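Local structure of multiheme cytochrome cf (Carboxydothermus ferrireducens DSM 11255, 6QVM) at residues P99-E102 with A103-V106. The protein is an S-layer undecahaem cytochrome that probably passes electrons to insoluble extracellular Fe(III). Numbering follows the deposited sequence.
Sequences PLTE and ANVV
Thr101 OG1 accepts a hydrogen bond from Asn104 N at 2.9 Å, nearly straight (172°), where the chain turns into helix 102-113. Thr101 is the N-cap, and its chi1 of 74° sets OG1 between its own backbone N and carbonyl carbon, aimed at the first turn. From its side chain, Asn104 ND2 reaches back to Pro99 O with the oxygen close to the amide plane, although the 2.5 Å length is doubtfully short; Thr101 N adds a weak bond to Pro99 O that closes the inverse gamma turn centred on Leu100. An alanine in place of Asn104 would probably take the amide away from Pro99 O and let the preceding loop swing more freely. The first i to i+4 backbone bonds of the helix follow, Val105 N to the N-cap residue's own Thr101 O (3.1 Å) and Val106 N to Glu102 O (2.9 Å). The Glu102 carboxylate turns elsewhere, to a salt bridge with Arg131 and to Ser124 N, while Val105 and Val106 pack on Phe135 of helix 129-139. This helical part lies about 40 Å from the chain's centre (centre to centre), consistent with the S-layer-binding domain. OG1 thus stands in for the backbone carbonyl that a preceding turn would have offered to Asn104 N; the short amide bond, if real, would also hold the incoming loop to the helix start.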
# COMPACT_ATOMS: atom_id res chain seq x y z
N PRO A 99 20.77 21.49 -27.24
CA PRO A 99 20.51 22.63 -28.14
C PRO A 99 20.03 23.88 -27.42
O PRO A 99 19.14 23.82 -26.57
CB PRO A 99 19.44 22.07 -29.08
CG PRO A 99 19.79 20.62 -29.19
CD PRO A 99 20.38 20.21 -27.86
N LEU A 100 20.62 25.02 -27.77
CA LEU A 100 20.32 26.30 -27.12
C LEU A 100 19.13 26.98 -27.80
O LEU A 100 19.21 28.09 -28.32
CB LEU A 100 21.55 27.20 -27.13
CG LEU A 100 22.72 26.79 -26.24
CD1 LEU A 100 23.88 27.75 -26.46
CD2 LEU A 100 22.30 26.78 -24.78
N THR A 101 18.00 26.28 -27.78
CA THR A 101 16.76 26.84 -28.28
C THR A 101 16.07 27.65 -27.19
O THR A 101 16.32 27.47 -26.00
CB THR A 101 15.82 25.74 -28.77
OG1 THR A 101 15.27 25.06 -27.64
CG2 THR A 101 16.58 24.73 -29.64
N GLU A 102 15.20 28.56 -27.63
CA GLU A 102 14.32 29.23 -26.68
C GLU A 102 13.52 28.22 -25.88
O GLU A 102 13.28 28.41 -24.68
CB GLU A 102 13.39 30.20 -27.40
CG GLU A 102 14.07 31.31 -28.13
CD GLU A 102 13.10 32.42 -28.49
OE1 GLU A 102 13.54 33.59 -28.60
OE2 GLU A 102 11.90 32.11 -28.66
N ALA A 103 13.11 27.13 -26.54
CA ALA A 103 12.31 26.10 -25.88
C ALA A 103 13.08 25.48 -24.71
O ALA A 103 12.58 25.43 -23.58
CB ALA A 103 11.91 25.03 -26.90
N ASN A 104 14.30 25.01 -24.96
CA ASN A 104 15.09 24.36 -23.91
C ASN A 104 15.37 25.32 -22.76
O ASN A 104 15.33 24.92 -21.59
CB ASN A 104 16.39 23.82 -24.48
CG ASN A 104 16.19 22.58 -25.33
OD1 ASN A 104 15.17 21.90 -25.22
ND2 ASN A 104 17.16 22.29 -26.18
N VAL A 105 15.64 26.59 -23.06
CA VAL A 105 15.90 27.56 -22.01
C VAL A 105 14.65 27.78 -21.16
O VAL A 105 14.73 27.83 -19.93
CB VAL A 105 16.42 28.88 -22.61
CG1 VAL A 105 16.60 29.93 -21.52
CG2 VAL A 105 17.72 28.65 -23.35
N VAL A 106 13.49 27.90 -21.80
CA VAL A 106 12.26 28.10 -21.04
C VAL A 106 11.93 26.85 -20.22
O VAL A 106 11.53 26.94 -19.06
CB VAL A 106 11.10 28.49 -21.97
CG1 VAL A 106 9.79 28.54 -21.20
CG2 VAL A 106 11.38 29.83 -22.62